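Leucine--trna ligase (Agrobacterium radiobacter, PDB 5AH5) probably attaches leucine to tRNA(Leu) at the expense of ATP, releasing AMP and diphosphate, and serves in resistance to the antibiotic toxic moiety 84. Local coordinates at residues B[44-47]-B[48-52]; B[106-109]-B[110-113]; B[580-583]-B[584-587]; B[572-575]-B[576-579]. All coordinates share one frame; numbering follows the deposited sequence. Where two conformers were deposited one is given.

The four contacts lie close together in the catalytic domain although they come from two distant parts of the chain. Contact 1 joins the loop after strand 32-37 to the start of helix 48-66, and contact 2 follows on helix 95-112. Contacts 4 and 3 come much later, in the loop after strand 565-566 and at the start of helix 583-590. Contact 1 touches all three others, with its centre about 10 Å from that of contact 2, 9 Å from contact 3 and 13 Å from contact 4. Contacts 2 and 4 do not meet. Contact 1 touches the bound adenylate analogue, and contact 4, with the second signature motif, lies close by.

Contact 1 (B[44-47]-B[48-52]); sequences GHLH and IGHVR. With LSS (5'-O-(L-leucylsulfamoyl)adenosine), chain I.
Leu46 and His47 meet His50 and Val51 across the start of the helix, whereas Ile48, its first residue, points its side chain away from the loop toward Gln573, Thr581 and Trp611. Gly49 presents its bare backbone to the ligand: CA lies 3.5 Å from C6 of the adenine in the bound leucyl-adenylate analogue, so the base settles against the first turn of the helix. This His47-Ile48-Gly49-His50 run is the HIGH signature of class I synthetases, with His47 as the N-cap of helix 48-66. His50 is held by both ring nitrogens. Its ND1 accepts from His47 N at 3.1 Å, the donor tilted 17° from the ring plane, while NE2 donates to the sulfamoyl oxygen O2A of the analogue at 2.9 Å in a fairly straight bond (162°). The two bonds fix the rotation of the ring. His47 was modelled in two conformations; in one its ring lies over a face of the His50 ring as an offset stack, with centroids 4.1 Å apart and planes inclined by 26°, so the stack may not always be present. From the loop, Leu46 CD1 reaches His50 CB at 3.5 Å. Val51 closes the turn with a weak bond from its N to His47 O (3.3 Å), and its CG2 branch meets Leu46 CD2 at 4.2 Å, the two side chains crossing nearly at right angles.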
loop_
_atom_site.group_PDB
_atom_site.type_symbol
_atom_site.label_atom_id
_atom_site.label_comp_id
_atom_site.label_asym_id
_atom_site.label_seq_id
_atom_site.Cartn_x
_atom_site.Cartn_y
_atom_site.Cartn_z
ATOM N N GLY B 44 -6.501 -17.515 7.636
ATOM C CA GLY B 44 -6.526 -17.758 9.088
ATOM C C GLY B 44 -7.409 -16.722 9.801
ATOM O O GLY B 44 -8.199 -16.029 9.189
ATOM N N HIS B 45 -7.317 -16.677 11.087
ATOM C CA HIS B 45 -8.003 -15.671 11.897
ATOM C C HIS B 45 -7.399 -14.252 11.765
ATOM O O HIS B 45 -6.356 -14.047 11.146
ATOM C CB HIS B 45 -7.995 -16.087 13.370
ATOM C CG HIS B 45 -8.783 -17.339 13.659
ATOM N ND1 HIS B 45 -9.852 -17.763 12.887
ATOM C CD2 HIS B 45 -8.667 -18.247 14.659
ATOM C CE1 HIS B 45 -10.354 -18.872 13.396
ATOM N NE2 HIS B 45 -9.654 -19.185 14.474
ATOM N N LEU B 46 -8.152 -13.270 12.226
ATOM C CA LEU B 46 -7.655 -11.891 12.267
ATOM C C LEU B 46 -6.456 -11.871 13.246
ATOM O O LEU B 46 -6.512 -12.479 14.312
ATOM C CB LEU B 46 -8.714 -10.936 12.745
ATOM C CG LEU B 46 -8.490 -9.472 12.378
ATOM C CD1 LEU B 46 -8.598 -9.250 10.873
ATOM C CD2 LEU B 46 -9.447 -8.557 13.153
ATOM N N HIS B 47 -5.336 -11.317 12.828
ATOM C CA HIS B 47 -4.234 -11.116 13.752
ATOM C C HIS B 47 -3.925 -9.624 14.067
ATOM O O HIS B 47 -4.312 -8.693 13.346
ATOM C CB HIS B 47 -3.032 -11.955 13.292
ATOM C CG HIS B 47 -2.314 -11.414 12.106
ATOM N ND1 HIS B 47 -1.373 -12.141 11.410
ATOM C CD2 HIS B 47 -2.360 -10.203 11.519
ATOM C CE1 HIS B 47 -0.858 -11.394 10.451
ATOM N NE2 HIS B 47 -1.461 -10.220 10.478
ATOM N N ILE B 48 -3.213 -9.421 15.176
ATOM C CA ILE B 48 -3.046 -8.125 15.785
ATOM C C ILE B 48 -2.531 -7.075 14.838
ATOM O O ILE B 48 -2.877 -5.897 14.950
ATOM C CB ILE B 48 -2.186 -8.190 17.080
ATOM C CG1 ILE B 48 -2.454 -6.955 17.959
ATOM C CG2 ILE B 48 -0.729 -8.397 16.702
ATOM C CD1 ILE B 48 -3.769 -6.984 18.762
ATOM N N GLY B 49 -1.753 -7.474 13.872
ATOM C CA GLY B 49 -1.286 -6.602 12.836
ATOM C C GLY B 49 -2.379 -6.002 12.003
ATOM O O GLY B 49 -2.333 -4.796 11.665
ATOM N N HIS B 50 -3.367 -6.848 11.627
ATOM C CA HIS B 50 -4.544 -6.339 10.988
ATOM C C HIS B 50 -5.274 -5.305 11.823
ATOM O O HIS B 50 -5.840 -4.394 11.265
ATOM C CB HIS B 50 -5.563 -7.494 10.697
ATOM C CG HIS B 50 -5.048 -8.563 9.777
ATOM N ND1 HIS B 50 -5.170 -9.898 10.065
ATOM C CD2 HIS B 50 -4.537 -8.505 8.528
ATOM C CE1 HIS B 50 -4.740 -10.625 9.055
ATOM N NE2 HIS B 50 -4.328 -9.800 8.116
ATOM N N VAL B 51 -5.436 -5.573 13.118
ATOM C CA VAL B 51 -6.107 -4.688 13.973
ATOM C C VAL B 51 -5.469 -3.281 13.912
ATOM O O VAL B 51 -6.191 -2.282 13.902
ATOM C CB VAL B 51 -6.073 -5.149 15.417
ATOM C CG1 VAL B 51 -6.804 -4.156 16.306
ATOM C CG2 VAL B 51 -6.689 -6.510 15.541
ATOM N N ARG B 52 -4.139 -3.225 13.807
ATOM C CA ARG B 52 -3.427 -1.937 13.741
ATOM C C ARG B 52 -3.746 -1.228 12.422
ATOM O O ARG B 52 -4.084 -0.026 12.391
ATOM C CB ARG B 52 -1.919 -2.089 13.877
ATOM C CG ARG B 52 -1.243 -0.728 13.902
ATOM C CD ARG B 52 0.246 -0.822 13.881
ATOM N NE ARG B 52 0.853 0.441 14.273
ATOM C CZ ARG B 52 2.139 0.686 14.222
ATOM N NH1 ARG B 52 2.996 -0.299 13.855
ATOM N NH2 ARG B 52 2.604 1.903 14.588
HETATM C C1 LSS I . -2.503 -9.012 2.088
HETATM N N1 LSS I . 1.799 -5.621 11.353
HETATM O O1 LSS I . -1.360 -8.632 2.220
HETATM S S1 LSS I . -2.638 -9.766 4.431
HETATM C C2 LSS I . 1.277 -4.645 10.613
HETATM N N2 LSS I . -3.199 -9.572 3.061
HETATM O O2 LSS I . 0.585 -5.187 5.754
HETATM N N3 LSS I . 0.500 -4.877 9.532
HETATM O O3 LSS I . -1.716 -4.067 4.726
HETATM C C4 LSS I . 0.236 -6.160 9.193
HETATM N N4 LSS I . -4.415 -9.684 0.628
HETATM O O4 LSS I . -2.537 -6.270 7.039
HETATM C C5 LSS I . 0.825 -7.218 9.875
HETATM O O5 LSS I . -2.340 -8.322 5.045
HETATM C C6 LSS I . 1.638 -6.934 10.958
HETATM N N6 LSS I . 2.167 -7.966 11.666
HETATM C C7 LSS I . -3.891 -7.125 -1.067
HETATM N N7 LSS I . 0.423 -8.370 9.279
HETATM C C8 LSS I . -0.355 -8.042 8.211
HETATM C C9 LSS I . -3.356 -7.428 0.335
HETATM N N9 LSS I . -0.484 -6.689 8.191
HETATM C CA LSS I . -3.158 -8.900 0.742
HETATM C C10 LSS I . -2.814 -7.494 -2.099
HETATM C C11 LSS I . -4.339 -5.621 -1.104
HETATM O O1A LSS I . -1.369 -10.486 4.610
HETATM C C21 LSS I . -1.185 -5.880 7.212
HETATM C C22 LSS I . -0.567 -5.973 5.861
HETATM C C23 LSS I . -1.696 -5.505 4.939
HETATM C C24 LSS I . -2.907 -6.003 5.701
HETATM C C25 LSS I . -3.387 -7.372 5.216
HETATM O O2A LSS I . -3.617 -10.304 5.351
#

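Contact 2 (B[106-109]-B[110-113]); sequences MKRS and MMQL
Met111 N donates to Lys107 O at 3.0 Å and Met110 N does the same to Met106 O, successive i to i+4 bonds of helix 95-112. Gln112 N with Arg108 O and Leu113 N with Ser109 O continue the series. A water adds a second link beside the third of these: Gln112 NE2 donates to it at 3.0 Å, and it passes a weak bond on to Arg108 O, whose carbonyl thus faces both a peptide N-H and solvent. The Ser109 hydroxyl turns back to Ser105 O, one turn earlier, and the extended Lys107 carries its ammonium to a salt bridge with Glu122. Around this polar frame the side chains lie along the carbonyls of the preceding turn. Met110, with CG anti to its carbonyl carbon (chi1 -66°), sets that methylene 3.1 Å from Met106 O before running out straight. Met111 begins likewise, its CG 3.3 Å from Lys107 O, but bends at chi3 (-48°) and folds its methyl back to within 3.8 Å of Arg108 CA. Its sulfur SD stands 4.2 Å from Lys107 CG. Leu113 leans its CD1 branch toward Ser109 O at 3.6 Å. Met106, Met110 and Leu113 share the buried side, touching Trp77, Tyr54 and Val51 respectively, whereas Arg108 and Gln112 are exposed. The pattern is that of an amphipathic helix whose apolar side is laid against the HIGH region and helix 48-66 of the catalytic domain.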
loop_
_atom_site.group_PDB
_atom_site.type_symbol
_atom_site.label_atom_id
_atom_site.label_comp_id
_atom_site.label_asym_id
_atom_site.label_seq_id
_atom_site.Cartn_x
_atom_site.Cartn_y
_atom_site.Cartn_z
ATOM N N MET B 106 -12.984 -13.575 10.614
ATOM C CA MET B 106 -12.388 -12.243 10.478
ATOM C C MET B 106 -13.445 -11.161 10.553
ATOM O O MET B 106 -13.245 -10.152 11.215
ATOM C CB MET B 106 -11.562 -12.081 9.221
ATOM C CG MET B 106 -10.182 -12.729 9.342
ATOM S SD MET B 106 -9.098 -12.440 7.965
ATOM C CE MET B 106 -10.044 -13.060 6.659
ATOM N N LYS B 107 -14.585 -11.392 9.903
ATOM C CA LYS B 107 -15.675 -10.457 9.930
ATOM C C LYS B 107 -16.246 -10.287 11.332
ATOM O O LYS B 107 -16.472 -9.108 11.807
ATOM C CB LYS B 107 -16.757 -10.852 8.906
ATOM C CG LYS B 107 -17.926 -9.864 8.820
ATOM C CD LYS B 107 -18.802 -10.133 7.586
ATOM C CE LYS B 107 -20.136 -9.403 7.736
ATOM N NZ LYS B 107 -20.866 -9.445 6.448
ATOM N N ARG B 108 -16.385 -11.391 12.035
ATOM C CA ARG B 108 -16.802 -11.305 13.417
ATOM C C ARG B 108 -15.771 -10.486 14.297
ATOM O O ARG B 108 -16.178 -9.731 15.149
ATOM C CB ARG B 108 -16.989 -12.652 14.072
ATOM C CG ARG B 108 -18.265 -13.405 13.713
ATOM C CD ARG B 108 -18.427 -14.712 14.498
ATOM N NE ARG B 108 -19.036 -15.709 13.593
ATOM C CZ ARG B 108 -18.418 -16.734 12.982
ATOM N NH1 ARG B 108 -17.132 -17.046 13.197
ATOM N NH2 ARG B 108 -19.138 -17.503 12.173
ATOM N N SER B 109 -14.493 -10.738 14.134
ATOM C CA SER B 109 -13.458 -10.078 14.938
ATOM C C SER B 109 -13.520 -8.536 14.689
ATOM O O SER B 109 -13.523 -7.731 15.652
ATOM C CB SER B 109 -12.121 -10.641 14.533
ATOM O OG SER B 109 -12.003 -11.916 15.090
ATOM N N MET B 110 -13.667 -8.183 13.398
ATOM C CA MET B 110 -13.802 -6.814 12.952
ATOM C C MET B 110 -14.996 -6.066 13.555
ATOM O O MET B 110 -14.846 -4.947 14.082
ATOM C CB MET B 110 -13.853 -6.739 11.441
ATOM C CG MET B 110 -12.584 -7.152 10.799
ATOM S SD MET B 110 -12.756 -6.933 9.082
ATOM C CE MET B 110 -11.180 -7.406 8.425
ATOM N N MET B 111 -16.161 -6.676 13.485
ATOM C CA MET B 111 -17.356 -6.149 14.095
ATOM C C MET B 111 -17.205 -6.024 15.599
ATOM O O MET B 111 -17.635 -5.017 16.164
ATOM C CB MET B 111 -18.607 -6.956 13.730
ATOM C CG MET B 111 -18.909 -6.972 12.253
ATOM S SD MET B 111 -20.329 -8.024 11.730
ATOM C CE MET B 111 -20.124 -9.607 12.536
ATOM N N GLN B 112 -16.550 -6.971 16.239
ATOM C CA GLN B 112 -16.372 -6.902 17.682
ATOM C C GLN B 112 -15.385 -5.780 18.133
ATOM O O GLN B 112 -15.489 -5.354 19.247
ATOM C CB GLN B 112 -15.916 -8.235 18.262
ATOM C CG GLN B 112 -17.060 -9.261 18.206
ATOM C CD GLN B 112 -16.633 -10.692 18.516
ATOM O OE1 GLN B 112 -15.508 -10.934 18.941
ATOM N NE2 GLN B 112 -17.547 -11.644 18.322
ATOM N N LEU B 113 -14.466 -5.415 17.249
ATOM C CA LEU B 113 -13.593 -4.269 17.379
ATOM C C LEU B 113 -14.269 -2.943 17.107
ATOM O O LEU B 113 -13.674 -1.923 17.378
ATOM C CB LEU B 113 -12.354 -4.408 16.493
ATOM C CG LEU B 113 -11.305 -5.268 17.224
ATOM C CD1 LEU B 113 -10.457 -6.021 16.255
ATOM C CD2 LEU B 113 -10.347 -4.417 18.119
HETATM O O HOH W 1 -19.203 -10.714 16.040
#

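Contact 3 (B[580-583]-B[584-587])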
loop_
_atom_site.group_PDB
_atom_site.type_symbol
_atom_site.label_atom_id
_atom_site.label_comp_id
_atom_site.label_asym_id
_atom_site.label_seq_id
_atom_site.Cartn_x
_atom_site.Cartn_y
_atom_site.Cartn_z
ATOM N N VAL B 580 1.927 -15.787 17.996
ATOM C CA VAL B 580 0.779 -15.097 17.353
ATOM C C VAL B 580 -0.182 -14.605 18.428
ATOM O O VAL B 580 -0.674 -15.367 19.226
ATOM C CB VAL B 580 0.018 -15.975 16.337
ATOM C CG1 VAL B 580 -1.095 -15.165 15.616
ATOM C CG2 VAL B 580 0.993 -16.547 15.304
ATOM N N THR B 581 -0.377 -13.299 18.496
ATOM C CA THR B 581 -1.377 -12.700 19.410
ATOM C C THR B 581 -2.792 -13.104 18.955
ATOM O O THR B 581 -3.048 -13.059 17.776
ATOM C CB THR B 581 -1.228 -11.171 19.355
ATOM O OG1 THR B 581 0.113 -10.822 19.744
ATOM C CG2 THR B 581 -2.258 -10.473 20.259
ATOM N N ASP B 582 -3.646 -13.550 19.870
ATOM C CA ASP B 582 -5.066 -13.659 19.628
ATOM C C ASP B 582 -5.818 -12.387 20.019
ATOM O O ASP B 582 -6.140 -12.224 21.167
ATOM C CB ASP B 582 -5.686 -14.840 20.402
ATOM C CG ASP B 582 -7.177 -15.063 20.081
ATOM O OD1 ASP B 582 -7.818 -14.265 19.308
ATOM O OD2 ASP B 582 -7.714 -16.051 20.623
ATOM N N PRO B 583 -6.187 -11.538 19.042
ATOM C CA PRO B 583 -6.922 -10.295 19.362
ATOM C C PRO B 583 -8.165 -10.488 20.198
ATOM O O PRO B 583 -8.494 -9.596 20.971
ATOM C CB PRO B 583 -7.342 -9.789 17.999
ATOM C CG PRO B 583 -6.350 -10.327 17.088
ATOM C CD PRO B 583 -6.024 -11.691 17.595
ATOM N N SER B 584 -8.849 -11.642 20.090
ATOM C CA SER B 584 -10.094 -11.815 20.852
ATOM C C SER B 584 -9.827 -11.873 22.328
ATOM O O SER B 584 -10.639 -11.436 23.098
ATOM C CB SER B 584 -10.877 -13.094 20.423
ATOM O OG SER B 584 -11.040 -13.086 19.008
ATOM N N VAL B 585 -8.719 -12.492 22.720
ATOM C CA VAL B 585 -8.314 -12.595 24.116
ATOM C C VAL B 585 -8.049 -11.167 24.661
ATOM O O VAL B 585 -8.573 -10.777 25.715
ATOM C CB VAL B 585 -7.107 -13.565 24.266
ATOM C CG1 VAL B 585 -6.480 -13.479 25.638
ATOM C CG2 VAL B 585 -7.592 -15.004 24.023
ATOM N N VAL B 586 -7.382 -10.344 23.857
ATOM C CA VAL B 586 -7.010 -8.990 24.341
ATOM C C VAL B 586 -8.252 -8.090 24.452
ATOM O O VAL B 586 -8.446 -7.415 25.457
ATOM C CB VAL B 586 -5.856 -8.414 23.524
ATOM C CG1 VAL B 586 -5.353 -7.154 24.186
ATOM C CG2 VAL B 586 -4.717 -9.446 23.482
ATOM N N VAL B 587 -9.146 -8.205 23.465
ATOM C CA VAL B 587 -10.395 -7.443 23.419
ATOM C C VAL B 587 -11.311 -7.851 24.555
ATOM O O VAL B 587 -11.943 -6.997 25.190
ATOM C CB VAL B 587 -11.064 -7.617 22.044
ATOM C CG1 VAL B 587 -12.480 -7.085 22.025
ATOM C CG2 VAL B 587 -10.217 -6.955 20.989
#
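Asp582 turns its carboxylate toward Ser584 because CG stands opposite the aspartate's own backbone N (chi1 -175°), beside the carbonyl carbon. OD1 then accepts from Ser584 N at 2.9 Å, with the donor 54° out of the carboxylate plane. Asp582 is the N-cap of helix 583-590, and its negative charge at the start of the helix probably interacts favourably with the helix dipole. The other oxygen, OD2, rests against the CG2 methyl of Val585 at 3.6 Å, the two side chains crossing at about a right angle. Asp582 also accepts through its backbone: Val585 N reaches Asp582 O at 3.0 Å in a weak, bent bond. From the next carbonyl, Pro583 O accepts from Val587 N at 2.9 Å, an i to i+4 helical bond, and Val587 CG2 packs close to the same oxygen at 3.2 Å. Before the cap, Thr581 CG2 touches Val586 CG2 at 4.2 Å. This pair faces inward onto Trp611; Val586 and Val587 both abut helix 592-601 through Val595, while Thr581 and Pro583 lean on helix 48-66, at Ile48 and Val51.

Contact 4 (B[572-575]-B[576-579]); sequences KQSK and SLGN
Lys572 to Ser576 read KQSKS, the form taken here by the KMSKS signature of class I synthetases, and the residues that follow fold back upon it. The return is secured by the Asn579 side chain, whose CG sits between its backbone N and carbonyl carbon (chi1 62°), turning the amide in toward the start of the motif. Asn579 OD1 accepts from Ser574 N at 2.8 Å, almost straight (172°), and Asn579 ND2 donates to Lys572 O at 3.1 Å, close to the plane of its amide. ND2 also bonds to Asp567 OD2, so three bonds fix the rotation of the amide. Between these ends the chain makes a tight turn: Gly578 N donates to Lys575 O at 3.0 Å, and Leu577 N gives a weak bond to Ser574 O at 3.1 Å. Gly578 has a positive phi, consistent with the chain's reversal there. Near the turn the hydroxyls of Ser574 and Ser576 share a hydrogen bond, OG to OG 2.9 Å, in which either may donate. Leu577 lays its CD1 methyl 3.7 Å from Lys572 O. The Gln573 side chain passes the backbone of Asn579, its CD 3.3 Å from Asn579 O, and its amide is committed to Thr581 N and Asn566 O. Lys575, bent through its last two torsions, is predicted to bind ATP, and its side chain comes within about 7 Å of that of His45 in the HIGH region. Sequence and Lys575 mark this as the KMSKS loop, a mobile class I element that commonly assists amino acid activation, here folded back on itself.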
loop_
_atom_site.group_PDB
_atom_site.type_symbol
_atom_site.label_atom_id
_atom_site.label_comp_id
_atom_site.label_asym_id
_atom_site.label_seq_id
_atom_site.Cartn_x
_atom_site.Cartn_y
_atom_site.Cartn_z
ATOM N N LYS B 572 9.122 -10.955 14.307
ATOM C CA LYS B 572 7.895 -11.207 13.510
ATOM C C LYS B 572 7.015 -12.318 14.162
ATOM O O LYS B 572 7.530 -13.327 14.702
ATOM C CB LYS B 572 8.302 -11.532 12.081
ATOM C CG LYS B 572 7.164 -11.929 11.189
ATOM C CD LYS B 572 7.617 -12.149 9.763
ATOM C CE LYS B 572 6.537 -12.907 8.997
ATOM N NZ LYS B 572 6.706 -12.641 7.543
ATOM N N GLN B 573 5.710 -12.068 14.244
ATOM C CA GLN B 573 4.758 -13.042 14.751
ATOM C C GLN B 573 4.559 -14.119 13.701
ATOM O O GLN B 573 4.517 -13.814 12.495
ATOM C CB GLN B 573 3.440 -12.411 15.115
ATOM C CG GLN B 573 3.601 -11.317 16.171
ATOM C CD GLN B 573 2.367 -11.080 16.983
ATOM O OE1 GLN B 573 1.314 -11.677 16.744
ATOM N NE2 GLN B 573 2.491 -10.217 17.976
ATOM N N SER B 574 4.541 -15.381 14.147
ATOM C CA SER B 574 4.283 -16.527 13.229
ATOM C C SER B 574 3.975 -17.774 13.987
ATOM O O SER B 574 4.411 -17.937 15.148
ATOM C CB SER B 574 5.441 -16.819 12.263
ATOM O OG SER B 574 6.367 -17.730 12.822
ATOM N N LYS B 575 3.225 -18.657 13.307
ATOM C CA LYS B 575 2.710 -19.867 13.912
ATOM C C LYS B 575 3.867 -20.686 14.377
ATOM O O LYS B 575 3.815 -21.189 15.498
ATOM C CB LYS B 575 1.841 -20.695 12.934
ATOM C CG LYS B 575 0.365 -20.254 12.821
ATOM C CD LYS B 575 -0.349 -20.951 11.635
ATOM C CE LYS B 575 -1.830 -21.226 11.881
ATOM N NZ LYS B 575 -2.706 -20.022 11.722
ATOM N N SER B 576 4.921 -20.760 13.558
ATOM C CA SER B 576 6.136 -21.523 13.887
ATOM C C SER B 576 6.894 -21.106 15.148
ATOM O O SER B 576 7.518 -21.947 15.775
ATOM C CB SER B 576 7.097 -21.562 12.704
ATOM O OG SER B 576 7.556 -20.285 12.346
ATOM N N LEU B 577 6.831 -19.826 15.522
ATOM C CA LEU B 577 7.416 -19.359 16.799
ATOM C C LEU B 577 6.433 -19.388 17.938
ATOM O O LEU B 577 6.850 -19.197 19.075
ATOM C CB LEU B 577 7.957 -17.972 16.657
ATOM C CG LEU B 577 9.061 -17.769 15.632
ATOM C CD1 LEU B 577 9.458 -16.297 15.697
ATOM C CD2 LEU B 577 10.265 -18.672 15.885
ATOM N N GLY B 578 5.144 -19.701 17.681
ATOM C CA GLY B 578 4.123 -19.740 18.788
ATOM C C GLY B 578 3.905 -18.390 19.541
ATOM O O GLY B 578 3.511 -18.344 20.714
ATOM N N ASN B 579 4.153 -17.297 18.848
ATOM C CA ASN B 579 3.998 -15.952 19.405
ATOM C C ASN B 579 2.890 -15.126 18.652
ATOM O O ASN B 579 3.002 -13.897 18.575
ATOM C CB ASN B 579 5.355 -15.244 19.255
ATOM C CG ASN B 579 5.778 -15.091 17.789
ATOM O OD1 ASN B 579 5.220 -15.736 16.846
ATOM N ND2 ASN B 579 6.754 -14.255 17.570
#